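Side-chain contacts in light Chain (Clostridium botulinum, PDB 6BVD), which probably acts as a zinc-dependent endopeptidase, the protease domain of the mosaic botulinum neurotoxin type HA, cutting a neuronal SNARE protein as its relatives do: residues I24-P27 with Y28-T31; N87-L90 with Q91-K95; N288-L291 with S292-R296; E342-Y345 with K346-Y349; K363-L366 with G367-A370. All coordinates share one frame; numbering follows the deposited sequence.

Overall arrangement
Interactions 3 and 4 form one packed unit: Tyr294 CE2 of helix 280-301 lies 3.7 Å from Leu344 CD2 of helix 338-348, and Val290 CG2 lies 3.8 Å from Tyr345 CE1. The zinc ion, held by His228, His232 and Glu266, lies nearer to interaction 5 than to interaction 4. The side chain of Tyr368 in interaction 5 is about 4 Å from the zinc ion. The side chain of Tyr349 in interaction 4 is about 11 Å from the zinc ion. Interactions 1 and 2 lie apart from this region, their centres 24 Å from each other; Ile94 in interaction 2 has its side chain about 9 Å from a bound calcium ion.

Interaction 1 (I24-P27 with Y28-T31); sequences IRPP and YYET
Pro26 and Tyr29 meet through the proline ring, whose CG lies 3.5 Å from Tyr29 CD2; the two side chains run at a slant to one another. The backbone closes the same pair, Tyr29 N donating to Pro26 O at 3.0 Å with an N-H...O angle of 152°, and the Pro26-Tyr29 segment has the geometry of a type II beta turn. Pro26 O also lies at the edge of the tyrosine ring, in its plane. Beside the turn, Arg25 passes over Glu30: one guanidinium face covers Glu30 CA, 3.6 Å from the plane, while Arg25 NH2 comes to 3.8 Å from Glu30 CG. This is packing and not a salt bridge, since Arg25 NH2 and Glu30 OE2 are 5.7 Å apart. A bend at chi2 (86°) folds the glutamate back instead, and Glu30 OE2 accepts from Tyr28 N at 2.9 Å, met from above the carboxylate plane. Further out, Arg135 forms a salt bridge with that same OE2, and Asn33 OD1 takes a hydrogen bond from Arg25 NH1. The turn follows strand 21-24 and precedes strand 36-40; Pro26 and Tyr29 rest on Trp158, and Pro27 on Ile156, both of strand 155-158.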
loop_
_atom_site.group_PDB
_atom_site.type_symbol
_atom_site.label_atom_id
_atom_site.label_comp_id
_atom_site.label_asym_id
_atom_site.label_seq_id
_atom_site.Cartn_x
_atom_site.Cartn_y
_atom_site.Cartn_z
ATOM N N ILE A 24 -8.982 -3.617 -26.985
ATOM C CA ILE A 24 -10.330 -4.140 -27.017
ATOM C C ILE A 24 -11.244 -3.264 -27.865
ATOM O O ILE A 24 -11.060 -2.058 -27.969
ATOM C CB ILE A 24 -10.937 -4.304 -25.611
ATOM C CG1 ILE A 24 -11.382 -2.977 -25.044
ATOM C CG2 ILE A 24 -9.971 -4.967 -24.682
ATOM C CD1 ILE A 24 -11.856 -3.108 -23.590
ATOM N N ARG A 25 -12.223 -3.900 -28.481
ATOM C CA ARG A 25 -13.248 -3.200 -29.282
ATOM C C ARG A 25 -14.461 -3.052 -28.394
ATOM O O ARG A 25 -15.192 -4.019 -28.216
ATOM C CB ARG A 25 -13.605 -3.991 -30.548
ATOM C CG ARG A 25 -14.498 -3.194 -31.528
ATOM C CD ARG A 25 -14.872 -4.047 -32.782
ATOM N NE ARG A 25 -15.807 -5.129 -32.439
ATOM C CZ ARG A 25 -16.384 -5.920 -33.335
ATOM N NH1 ARG A 25 -16.136 -5.721 -34.611
ATOM N NH2 ARG A 25 -17.216 -6.882 -32.959
ATOM N N PRO A 26 -14.663 -1.865 -27.795
ATOM C CA PRO A 26 -15.690 -1.844 -26.742
ATOM C C PRO A 26 -17.124 -1.802 -27.313
ATOM O O PRO A 26 -17.305 -1.585 -28.512
ATOM C CB PRO A 26 -15.314 -0.589 -25.892
ATOM C CG PRO A 26 -14.376 0.194 -26.676
ATOM C CD PRO A 26 -13.893 -0.615 -27.874
ATOM N N PRO A 27 -18.140 -2.084 -26.469
ATOM C CA PRO A 27 -19.518 -2.098 -26.969
ATOM C C PRO A 27 -19.862 -0.778 -27.665
ATOM O O PRO A 27 -19.409 0.287 -27.204
ATOM C CB PRO A 27 -20.373 -2.326 -25.701
ATOM C CG PRO A 27 -19.442 -2.167 -24.568
ATOM C CD PRO A 27 -18.060 -2.427 -25.040
ATOM N N TYR A 28 -20.589 -0.893 -28.775
ATOM C CA TYR A 28 -21.018 0.192 -29.673
ATOM C C TYR A 28 -19.920 0.602 -30.690
ATOM O O TYR A 28 -20.184 1.426 -31.577
ATOM C CB TYR A 28 -21.485 1.435 -28.877
ATOM C CG TYR A 28 -22.606 1.165 -27.891
ATOM C CD1 TYR A 28 -23.734 0.454 -28.263
ATOM C CD2 TYR A 28 -22.514 1.608 -26.562
ATOM C CE1 TYR A 28 -24.770 0.206 -27.351
ATOM C CE2 TYR A 28 -23.527 1.360 -25.645
ATOM C CZ TYR A 28 -24.650 0.648 -26.041
ATOM O OH TYR A 28 -25.669 0.404 -25.143
ATOM N N TYR A 29 -18.719 0.012 -30.616
ATOM C CA TYR A 29 -17.659 0.344 -31.578
ATOM C C TYR A 29 -17.517 -0.763 -32.670
ATOM O O TYR A 29 -16.506 -0.839 -33.398
ATOM C CB TYR A 29 -16.319 0.575 -30.863
ATOM C CG TYR A 29 -16.238 1.918 -30.127
ATOM C CD1 TYR A 29 -15.866 3.077 -30.804
ATOM C CD2 TYR A 29 -16.563 2.028 -28.761
ATOM C CE1 TYR A 29 -15.823 4.311 -30.164
ATOM C CE2 TYR A 29 -16.491 3.258 -28.109
ATOM C CZ TYR A 29 -16.117 4.386 -28.811
ATOM O OH TYR A 29 -16.049 5.599 -28.187
ATOM N N GLU A 30 -18.530 -1.609 -32.770
ATOM C CA GLU A 30 -18.461 -2.780 -33.646
ATOM C C GLU A 30 -18.382 -2.378 -35.131
ATOM O O GLU A 30 -17.526 -2.856 -35.854
ATOM C CB GLU A 30 -19.671 -3.697 -33.432
ATOM C CG GLU A 30 -19.862 -4.248 -32.023
ATOM C CD GLU A 30 -20.642 -3.286 -31.119
ATOM O OE1 GLU A 30 -21.202 -2.305 -31.639
ATOM O OE2 GLU A 30 -20.714 -3.538 -29.895
ATOM N N THR A 31 -19.242 -1.464 -35.568
ATOM C CA THR A 31 -19.301 -1.119 -36.991
ATOM C C THR A 31 -18.078 -0.337 -37.416
ATOM O O THR A 31 -17.509 -0.592 -38.482
ATOM C CB THR A 31 -20.570 -0.321 -37.317
ATOM O OG1 THR A 31 -21.694 -1.177 -37.096
ATOM C CG2 THR A 31 -20.584 0.114 -38.782
#

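Interaction 2 (N87-L90 with Q91-K95); sequences NKYL and QIMIK
Tyr89 and Met93 lie side by side and point the same way, one helical turn apart. The thioether does not sit squarely above the ring: Met93 SD is 4.6 Å from the centroid of the Tyr89 ring and 30° off its normal, an oblique Met-aromatic contact. The nearer approach is by the methylene, Met93 CG standing 3.5 Å from Tyr89 CE2. The bend at chi2 (-56°) of the methionine brings SD beside the CZ-OH end of the phenol. The phenol is fixed at its far end, where Tyr89 OH bonds to Phe197 O. Both residues belong to helix 83-100, whose i to i+4 backbone ladder runs through the contact, as in Met93 N to Tyr89 O at 3.0 Å. This face of the helix packs on strand 45-48, with Tyr89, Leu90 and Met93 all touching Ile47. On another side of the helix, the amides of Asn87 and Gln91 meet with their planes 35° apart. Gln91 NE2 gives a weak hydrogen bond to Asn87 OD1 at 3.1 Å. The stronger polar partners of this pair lie in the N-terminal segment: Asn87 OD1 accepts from Tyr12 N, and Gln91 NE2 donates to Phe10 O. Along the helix, Ile92 CG1 runs past Lys88 O at 3.3 Å, while Lys88 NZ reaches out to a salt bridge with Glu200.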
loop_
_atom_site.group_PDB
_atom_site.type_symbol
_atom_site.label_atom_id
_atom_site.label_comp_id
_atom_site.label_asym_id
_atom_site.label_seq_id
_atom_site.Cartn_x
_atom_site.Cartn_y
_atom_site.Cartn_z
ATOM N N ASN A 87 -1.206 7.608 -18.081
ATOM C CA ASN A 87 -0.488 6.749 -17.155
ATOM C C ASN A 87 -0.745 7.178 -15.707
ATOM O O ASN A 87 -0.885 6.349 -14.820
ATOM C CB ASN A 87 1.005 6.756 -17.457
ATOM C CG ASN A 87 1.777 5.833 -16.529
ATOM O OD1 ASN A 87 1.617 4.613 -16.581
ATOM N ND2 ASN A 87 2.583 6.406 -15.652
ATOM N N LYS A 88 -0.803 8.483 -15.481
ATOM C CA LYS A 88 -1.074 8.986 -14.148
ATOM C C LYS A 88 -2.451 8.501 -13.689
ATOM O O LYS A 88 -2.589 7.998 -12.576
ATOM C CB LYS A 88 -0.994 10.517 -14.119
ATOM C CG LYS A 88 -0.960 11.068 -12.699
ATOM C CD LYS A 88 -1.248 12.557 -12.655
ATOM C CE LYS A 88 -1.195 13.076 -11.215
ATOM N NZ LYS A 88 -1.481 14.535 -11.159
ATOM N N TYR A 89 -3.447 8.610 -14.587
ATOM C CA TYR A 89 -4.812 8.142 -14.355
ATOM C C TYR A 89 -4.817 6.642 -13.995
ATOM O O TYR A 89 -5.507 6.209 -13.064
ATOM C CB TYR A 89 -5.702 8.417 -15.627
ATOM C CG TYR A 89 -7.119 7.949 -15.501
ATOM C CD1 TYR A 89 -8.158 8.847 -15.216
ATOM C CD2 TYR A 89 -7.437 6.600 -15.689
ATOM C CE1 TYR A 89 -9.464 8.408 -15.079
ATOM C CE2 TYR A 89 -8.733 6.152 -15.569
ATOM C CZ TYR A 89 -9.743 7.055 -15.281
ATOM O OH TYR A 89 -11.022 6.582 -15.172
ATOM N N LEU A 90 -4.080 5.842 -14.755
ATOM C CA LEU A 90 -3.949 4.423 -14.459
ATOM C C LEU A 90 -3.380 4.197 -13.034
ATOM O O LEU A 90 -3.877 3.367 -12.302
ATOM C CB LEU A 90 -3.017 3.750 -15.449
ATOM C CG LEU A 90 -3.590 3.339 -16.794
ATOM C CD1 LEU A 90 -2.543 2.472 -17.547
ATOM C CD2 LEU A 90 -4.903 2.598 -16.607
ATOM N N GLN A 91 -2.326 4.912 -12.672
ATOM C CA GLN A 91 -1.723 4.680 -11.346
ATOM C C GLN A 91 -2.654 5.065 -10.198
ATOM O O GLN A 91 -2.591 4.486 -9.110
ATOM C CB GLN A 91 -0.393 5.428 -11.203
ATOM C CG GLN A 91 0.582 5.146 -12.327
ATOM C CD GLN A 91 0.772 3.668 -12.614
ATOM O OE1 GLN A 91 1.037 2.876 -11.719
ATOM N NE2 GLN A 91 0.649 3.291 -13.903
ATOM N N ILE A 92 -3.455 6.100 -10.395
ATOM C CA ILE A 92 -4.390 6.505 -9.357
ATOM C C ILE A 92 -5.453 5.429 -9.227
ATOM O O ILE A 92 -5.827 5.046 -8.130
ATOM C CB ILE A 92 -4.999 7.885 -9.704
ATOM C CG1 ILE A 92 -3.882 8.923 -9.683
ATOM C CG2 ILE A 92 -6.213 8.220 -8.803
ATOM C CD1 ILE A 92 -4.306 10.302 -10.163
ATOM N N MET A 93 -5.931 4.916 -10.360
ATOM C CA MET A 93 -6.946 3.880 -10.338
ATOM C C MET A 93 -6.405 2.625 -9.627
ATOM O O MET A 93 -7.117 1.985 -8.845
ATOM C CB MET A 93 -7.426 3.535 -11.769
ATOM C CG MET A 93 -8.144 4.676 -12.458
ATOM S SD MET A 93 -9.540 5.295 -11.511
ATOM C CE MET A 93 -10.586 3.836 -11.380
ATOM N N ILE A 94 -5.142 2.301 -9.867
ATOM C CA ILE A 94 -4.504 1.196 -9.172
ATOM C C ILE A 94 -4.511 1.476 -7.655
ATOM O O ILE A 94 -4.845 0.637 -6.826
ATOM C CB ILE A 94 -3.066 1.015 -9.676
ATOM C CG1 ILE A 94 -3.052 0.403 -11.083
ATOM C CG2 ILE A 94 -2.279 0.105 -8.782
ATOM C CD1 ILE A 94 -1.678 0.457 -11.723
ATOM N N LYS A 95 -4.191 2.705 -7.305
ATOM C CA LYS A 95 -4.154 3.057 -5.865
ATOM C C LYS A 95 -5.551 2.954 -5.233
ATOM O O LYS A 95 -5.720 2.463 -4.089
ATOM C CB LYS A 95 -3.568 4.461 -5.688
ATOM C CG LYS A 95 -3.157 4.763 -4.222
ATOM C CD LYS A 95 -2.361 6.050 -4.119
ATOM C CE LYS A 95 -1.947 6.272 -2.648
ATOM N NZ LYS A 95 -0.839 7.229 -2.657
#

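Interaction 3 (N288-L291 with S292-R296); sequences NKVL and SDYKR
Val290 sets CG1 opposite its backbone N (chi1 177°), while Tyr294 swings its ring back along the helix with chi1 -74°; together these torsions lay the methyl over the phenol. Val290 CG1 is 3.8 Å from the centroid of the Tyr294 ring and 14° off its normal, which defines a CH-pi contact over the face. The methyl's nearest ring atom is Tyr294 CZ, 3.7 Å from Val290 CG1, displacing it slightly toward the rim. These are i and i+4 positions on helix 280-301, and their backbone link, Tyr294 N to Val290 O, measures 2.9 Å. The face carrying them meets helix 338-348, where Val290 touches Phe341 and Tyr345 and Tyr294 touches Leu344. Tyr294 OH bonds to Tyr238 O, and Tyr324 meets the ring edge-to-face. Around the helix, Lys289 and Asp293 make a water-mediated pair. Lys289 NZ donates to a water at 3.0 Å, and this water donates to Asp293 OD2 at 2.6 Å. The charged atoms themselves, Lys289 NZ and Asp293 OD2, remain 4.7 Å apart. Leu291 and Lys295 form a looser apolar pair, with Leu291 CD1 4.0 Å from Lys295 CE, and both side chains also touch Val336.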
loop_
_atom_site.group_PDB
_atom_site.type_symbol
_atom_site.label_atom_id
_atom_site.label_comp_id
_atom_site.label_asym_id
_atom_site.label_seq_id
_atom_site.Cartn_x
_atom_site.Cartn_y
_atom_site.Cartn_z
ATOM N N ASN A 288 -40.622 -7.165 -5.639
ATOM C CA ASN A 288 -41.445 -8.090 -6.410
ATOM C C ASN A 288 -41.056 -8.142 -7.889
ATOM O O ASN A 288 -41.224 -9.183 -8.538
ATOM C CB ASN A 288 -42.923 -7.761 -6.247
ATOM C CG ASN A 288 -43.414 -8.099 -4.857
ATOM O OD1 ASN A 288 -43.019 -9.129 -4.293
ATOM N ND2 ASN A 288 -44.232 -7.219 -4.274
ATOM N N LYS A 289 -40.551 -7.043 -8.429
ATOM C CA LYS A 289 -40.081 -7.053 -9.815
ATOM C C LYS A 289 -38.870 -7.989 -9.947
ATOM O O LYS A 289 -38.822 -8.825 -10.863
ATOM C CB LYS A 289 -39.708 -5.652 -10.283
ATOM C CG LYS A 289 -39.117 -5.609 -11.694
ATOM C CD LYS A 289 -38.611 -4.213 -12.039
ATOM C CE LYS A 289 -37.596 -3.711 -10.954
ATOM N NZ LYS A 289 -36.156 -4.231 -11.050
ATOM N N VAL A 290 -37.910 -7.861 -9.027
ATOM C CA VAL A 290 -36.689 -8.682 -9.099
ATOM C C VAL A 290 -37.037 -10.155 -8.927
ATOM O O VAL A 290 -36.490 -11.011 -9.630
ATOM C CB VAL A 290 -35.599 -8.277 -8.049
ATOM C CG1 VAL A 290 -34.361 -9.226 -8.136
ATOM C CG2 VAL A 290 -35.163 -6.827 -8.243
ATOM N N LEU A 291 -37.958 -10.445 -8.012
ATOM C CA LEU A 291 -38.396 -11.803 -7.751
ATOM C C LEU A 291 -39.051 -12.433 -8.978
ATOM O O LEU A 291 -38.786 -13.588 -9.315
ATOM C CB LEU A 291 -39.376 -11.832 -6.570
ATOM C CG LEU A 291 -40.080 -13.161 -6.298
ATOM C CD1 LEU A 291 -39.039 -14.248 -5.963
ATOM C CD2 LEU A 291 -41.118 -13.038 -5.193
ATOM N N SER A 292 -39.909 -11.663 -9.637
ATOM C CA SER A 292 -40.508 -12.115 -10.865
ATOM C C SER A 292 -39.441 -12.374 -11.971
ATOM O O SER A 292 -39.500 -13.396 -12.672
ATOM C CB SER A 292 -41.540 -11.080 -11.317
ATOM O OG SER A 292 -42.050 -11.402 -12.579
ATOM N N ASP A 293 -38.457 -11.493 -12.103
ATOM C CA ASP A 293 -37.393 -11.677 -13.113
ATOM C C ASP A 293 -36.525 -12.905 -12.803
ATOM O O ASP A 293 -36.139 -13.645 -13.713
ATOM C CB ASP A 293 -36.495 -10.452 -13.203
ATOM C CG ASP A 293 -37.189 -9.253 -13.850
ATOM O OD1 ASP A 293 -38.162 -9.460 -14.574
ATOM O OD2 ASP A 293 -36.706 -8.117 -13.674
ATOM N N TYR A 294 -36.202 -13.118 -11.529
ATOM C CA TYR A 294 -35.385 -14.296 -11.184
ATOM C C TYR A 294 -36.148 -15.599 -11.369
ATOM O O TYR A 294 -35.523 -16.593 -11.741
ATOM C CB TYR A 294 -34.834 -14.228 -9.753
ATOM C CG TYR A 294 -33.705 -13.249 -9.575
ATOM C CD1 TYR A 294 -33.316 -12.412 -10.617
ATOM C CD2 TYR A 294 -33.027 -13.157 -8.368
ATOM C CE1 TYR A 294 -32.302 -11.534 -10.462
ATOM C CE2 TYR A 294 -31.993 -12.266 -8.207
ATOM C CZ TYR A 294 -31.643 -11.449 -9.264
ATOM O OH TYR A 294 -30.607 -10.563 -9.112
ATOM N N LYS A 295 -37.471 -15.611 -11.136
ATOM C CA LYS A 295 -38.295 -16.797 -11.434
ATOM C C LYS A 295 -38.258 -17.143 -12.930
ATOM O O LYS A 295 -38.235 -18.337 -13.309
ATOM C CB LYS A 295 -39.740 -16.613 -10.995
ATOM C CG LYS A 295 -40.000 -16.817 -9.488
ATOM C CD LYS A 295 -41.457 -16.490 -9.125
ATOM C CE LYS A 295 -41.696 -16.680 -7.616
ATOM N NZ LYS A 295 -43.054 -16.266 -7.173
ATOM N N ARG A 296 -38.316 -16.117 -13.771
ATOM C CA ARG A 296 -38.210 -16.339 -15.210
ATOM C C ARG A 296 -36.840 -16.906 -15.575
ATOM O O ARG A 296 -36.755 -17.771 -16.438
ATOM C CB ARG A 296 -38.456 -15.059 -15.989
ATOM C CG ARG A 296 -39.880 -14.560 -15.879
ATOM C CD ARG A 296 -40.110 -13.304 -16.708
ATOM N NE ARG A 296 -41.462 -12.760 -16.565
ATOM C CZ ARG A 296 -41.875 -11.607 -17.095
ATOM N NH1 ARG A 296 -41.055 -10.867 -17.834
ATOM N NH2 ARG A 296 -43.117 -11.192 -16.898
HETATM O O HOH W 1 -35.188 -6.904 -11.887
#

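Interaction 4 (E342-Y345 with K346-Y349); sequences EQLY and KKIY
One water is gripped by two phenols a helical turn apart: it stands 2.8 Å from Tyr345 OH and donates to Tyr349 OH at 2.9 Å. Tyr349 OH is additionally bonded to Thr240 OG1. Behind the hydroxyls, the Tyr345 and Tyr349 rings have centroids 5.0 Å apart and planes at 37°, which is neither a parallel stack nor an edge-to-face pair. Tyr349 presents its CD2-CE2 side to one face of Tyr345, and Tyr349 CE2 comes within 3.8 Å of Tyr345 CZ. The first torsions diverge to make this possible: chi1 of -168° sends the Tyr345 ring along the helix, and -72° carries that of Tyr349 back to it. Tyr345 O accepts from Tyr349 N and also lies in plane at the edge of the Tyr349 ring. On the neighbouring side of helix 338-348, Leu344 CD1 touches Lys347 CE at 3.7 Å and Ile348 CG1 at 4.0 Å, while Lys347 NZ continues to a salt bridge with Glu112. The outer surroundings are aromatic too, Tyr287 meeting Tyr345 edge-to-face and His235 stacking on Tyr349. Chemically, the water and Thr240 satisfy the polar end of Tyr349, and the shared water links the two hydroxyls; contact of Tyr349 CD2 and CE2 with the Tyr345 face probably resists rotation of the rings.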
loop_
_atom_site.group_PDB
_atom_site.type_symbol
_atom_site.label_atom_id
_atom_site.label_comp_id
_atom_site.label_asym_id
_atom_site.label_seq_id
_atom_site.Cartn_x
_atom_site.Cartn_y
_atom_site.Cartn_z
ATOM N N GLU A 342 -34.777 -13.836 -0.393
ATOM C CA GLU A 342 -34.781 -12.717 0.538
ATOM C C GLU A 342 -33.357 -12.392 1.002
ATOM O O GLU A 342 -32.957 -11.226 1.036
ATOM C CB GLU A 342 -35.681 -13.021 1.731
ATOM C CG GLU A 342 -35.893 -11.812 2.618
ATOM C CD GLU A 342 -36.779 -12.108 3.804
ATOM O OE1 GLU A 342 -37.256 -13.264 3.922
ATOM O OE2 GLU A 342 -36.978 -11.185 4.629
ATOM N N GLN A 343 -32.561 -13.424 1.278
ATOM C CA GLN A 343 -31.183 -13.206 1.692
ATOM C C GLN A 343 -30.319 -12.642 0.569
ATOM O O GLN A 343 -29.472 -11.779 0.802
ATOM C CB GLN A 343 -30.573 -14.496 2.247
ATOM C CG GLN A 343 -31.158 -14.876 3.613
ATOM C CD GLN A 343 -31.063 -13.742 4.653
ATOM O OE1 GLN A 343 -29.976 -13.393 5.119
ATOM N NE2 GLN A 343 -32.214 -13.175 5.022
ATOM N N LEU A 344 -30.558 -13.080 -0.665
ATOM C CA LEU A 344 -29.793 -12.542 -1.784
ATOM C C LEU A 344 -30.096 -11.053 -2.002
ATOM O O LEU A 344 -29.197 -10.219 -2.103
ATOM C CB LEU A 344 -30.100 -13.340 -3.051
ATOM C CG LEU A 344 -29.528 -12.732 -4.322
ATOM C CD1 LEU A 344 -28.025 -12.552 -4.199
ATOM C CD2 LEU A 344 -29.853 -13.647 -5.554
ATOM N N TYR A 345 -31.369 -10.724 -2.009
ATOM C CA TYR A 345 -31.801 -9.352 -2.199
ATOM C C TYR A 345 -31.205 -8.485 -1.103
ATOM O O TYR A 345 -30.699 -7.393 -1.363
ATOM C CB TYR A 345 -33.346 -9.289 -2.199
ATOM C CG TYR A 345 -33.902 -7.969 -2.672
ATOM C CD1 TYR A 345 -34.174 -7.756 -4.010
ATOM C CD2 TYR A 345 -34.146 -6.922 -1.769
ATOM C CE1 TYR A 345 -34.691 -6.536 -4.457
ATOM C CE2 TYR A 345 -34.659 -5.722 -2.198
ATOM C CZ TYR A 345 -34.927 -5.527 -3.550
ATOM O OH TYR A 345 -35.444 -4.310 -4.002
ATOM N N LYS A 346 -31.174 -9.014 0.114
ATOM C CA LYS A 346 -30.624 -8.265 1.232
ATOM C C LYS A 346 -29.142 -8.037 1.004
ATOM O O LYS A 346 -28.645 -6.926 1.219
ATOM C CB LYS A 346 -30.894 -9.005 2.544
ATOM C CG LYS A 346 -30.358 -8.352 3.801
ATOM C CD LYS A 346 -30.660 -9.248 5.004
ATOM C CE LYS A 346 -30.175 -8.650 6.313
ATOM N NZ LYS A 346 -30.702 -9.464 7.455
ATOM N N LYS A 347 -28.450 -9.052 0.515
ATOM C CA LYS A 347 -27.040 -8.970 0.228
ATOM C C LYS A 347 -26.728 -7.949 -0.849
ATOM O O LYS A 347 -25.854 -7.141 -0.675
ATOM C CB LYS A 347 -26.496 -10.330 -0.190
ATOM C CG LYS A 347 -25.022 -10.343 -0.513
ATOM C CD LYS A 347 -24.519 -11.657 -1.075
ATOM C CE LYS A 347 -24.843 -11.804 -2.550
ATOM N NZ LYS A 347 -24.105 -12.891 -3.228
ATOM N N ILE A 348 -27.498 -7.942 -1.919
ATOM C CA ILE A 348 -27.255 -7.015 -2.981
ATOM C C ILE A 348 -27.382 -5.599 -2.455
ATOM O O ILE A 348 -26.606 -4.772 -2.795
ATOM C CB ILE A 348 -28.228 -7.232 -4.144
ATOM C CG1 ILE A 348 -28.008 -8.589 -4.782
ATOM C CG2 ILE A 348 -28.101 -6.142 -5.163
ATOM C CD1 ILE A 348 -29.055 -8.983 -5.770
ATOM N N TYR A 349 -28.358 -5.346 -1.617
ATOM C CA TYR A 349 -28.602 -4.021 -1.117
ATOM C C TYR A 349 -27.898 -3.698 0.173
ATOM O O TYR A 349 -28.128 -2.688 0.734
ATOM C CB TYR A 349 -30.089 -3.665 -1.097
ATOM C CG TYR A 349 -30.534 -3.461 -2.498
ATOM C CD1 TYR A 349 -30.350 -2.248 -3.131
ATOM C CD2 TYR A 349 -31.049 -4.511 -3.222
ATOM C CE1 TYR A 349 -30.720 -2.075 -4.438
ATOM C CE2 TYR A 349 -31.419 -4.348 -4.528
ATOM C CZ TYR A 349 -31.249 -3.127 -5.122
ATOM O OH TYR A 349 -31.617 -2.971 -6.426
HETATM O O HOH W 2 -34.461 -3.525 -6.496
#

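Interaction 5 (K363-L366 with G367-A370); sequences KTRL and GYLA
The Arg365 guanidinium carries Tyr368 CA over one face, 3.9 Å from its plane and toward the rim, and a water in its plane at the edge. Arg365 NH1 donates to that water at 2.9 Å, and the water in turn lies 2.8 Å from Ala370 O. Tyr368 runs alongside the arginine in the same direction, its ring tilted 53° from the guanidinium, with Tyr368 CD1 3.7 Å from Arg365 NH2. With CG between the backbone N and carbonyl carbon (chi1 57°), the extended arginine chain passes Gly367 O, 3.3 Å from Arg365 CD, and Arg365 CB meets Ala370 CB at 3.9 Å. Arg365 NH2 forms a salt bridge with Glu353 OE1, which holds the guanidinium from outside the two segments. Gly367 to Ala370 is a type I beta turn, closed by Ala370 N to Gly367 O. The contact borders the zinc site: Arg365 touches His228 and Tyr368 touches Glu266, both zinc ligands, an arginine-tyrosine pair beside the metal as in other clostridial neurotoxin light chains.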
loop_
_atom_site.group_PDB
_atom_site.type_symbol
_atom_site.label_atom_id
_atom_site.label_comp_id
_atom_site.label_asym_id
_atom_site.label_seq_id
_atom_site.Cartn_x
_atom_site.Cartn_y
_atom_site.Cartn_z
ATOM N N LYS A 363 -15.236 10.031 6.225
ATOM C CA LYS A 363 -16.398 10.897 6.466
ATOM C C LYS A 363 -17.129 11.094 5.158
ATOM O O LYS A 363 -16.493 11.301 4.131
ATOM C CB LYS A 363 -15.989 12.256 7.045
ATOM C CG LYS A 363 -17.195 13.039 7.639
ATOM C CD LYS A 363 -16.784 14.437 8.142
ATOM C CE LYS A 363 -17.904 15.145 8.931
ATOM N NZ LYS A 363 -18.363 14.398 10.175
ATOM N N THR A 364 -18.460 11.047 5.197
ATOM C CA THR A 364 -19.237 11.331 4.011
ATOM C C THR A 364 -20.398 12.251 4.340
ATOM O O THR A 364 -20.672 12.599 5.528
ATOM C CB THR A 364 -19.715 10.017 3.338
ATOM O OG1 THR A 364 -20.039 10.263 1.972
ATOM C CG2 THR A 364 -20.881 9.412 4.053
ATOM N N ARG A 365 -21.036 12.682 3.268
ATOM C CA ARG A 365 -22.154 13.604 3.291
ATOM C C ARG A 365 -23.332 13.055 4.080
ATOM O O ARG A 365 -23.502 11.849 4.241
ATOM C CB ARG A 365 -22.587 13.908 1.837
ATOM C CG ARG A 365 -22.940 12.650 1.113
ATOM C CD ARG A 365 -23.306 12.858 -0.379
ATOM N NE ARG A 365 -23.293 11.590 -1.109
ATOM C CZ ARG A 365 -23.690 11.443 -2.384
ATOM N NH1 ARG A 365 -24.153 12.491 -3.066
ATOM N NH2 ARG A 365 -23.632 10.247 -2.988
ATOM N N LEU A 366 -24.207 13.954 4.511
ATOM C CA LEU A 366 -25.346 13.576 5.331
ATOM C C LEU A 366 -26.376 12.713 4.636
ATOM O O LEU A 366 -27.131 11.995 5.297
ATOM C CB LEU A 366 -26.025 14.852 5.868
ATOM C CG LEU A 366 -25.278 15.435 7.072
ATOM C CD1 LEU A 366 -25.891 16.752 7.549
ATOM C CD2 LEU A 366 -25.261 14.428 8.213
ATOM N N GLY A 367 -26.422 12.781 3.306
ATOM C CA GLY A 367 -27.352 11.995 2.515
ATOM C C GLY A 367 -27.144 12.311 1.041
ATOM O O GLY A 367 -26.416 13.256 0.711
ATOM N N TYR A 368 -27.792 11.559 0.157
ATOM C CA TYR A 368 -27.623 11.775 -1.278
ATOM C C TYR A 368 -27.959 13.200 -1.740
ATOM O O TYR A 368 -27.309 13.741 -2.631
ATOM C CB TYR A 368 -28.486 10.791 -2.075
ATOM C CG TYR A 368 -28.236 10.951 -3.555
ATOM C CD1 TYR A 368 -27.116 10.358 -4.149
ATOM C CD2 TYR A 368 -29.085 11.715 -4.352
ATOM C CE1 TYR A 368 -26.860 10.521 -5.503
ATOM C CE2 TYR A 368 -28.830 11.895 -5.698
ATOM C CZ TYR A 368 -27.709 11.283 -6.267
ATOM O OH TYR A 368 -27.450 11.437 -7.607
ATOM N N LEU A 369 -28.963 13.816 -1.119
ATOM C CA LEU A 369 -29.423 15.131 -1.531
ATOM C C LEU A 369 -28.621 16.270 -0.929
ATOM O O LEU A 369 -29.016 17.442 -1.065
ATOM C CB LEU A 369 -30.899 15.317 -1.158
ATOM C CG LEU A 369 -31.860 14.438 -1.970
ATOM C CD1 LEU A 369 -33.294 14.494 -1.432
ATOM C CD2 LEU A 369 -31.811 14.784 -3.482
ATOM N N ALA A 370 -27.517 15.939 -0.254
ATOM C CA ALA A 370 -26.675 16.972 0.362
ATOM C C ALA A 370 -26.073 17.890 -0.701
ATOM O O ALA A 370 -25.801 17.463 -1.835
ATOM C CB ALA A 370 -25.559 16.339 1.212
HETATM O O HOH W 3 -24.169 15.399 -2.707
#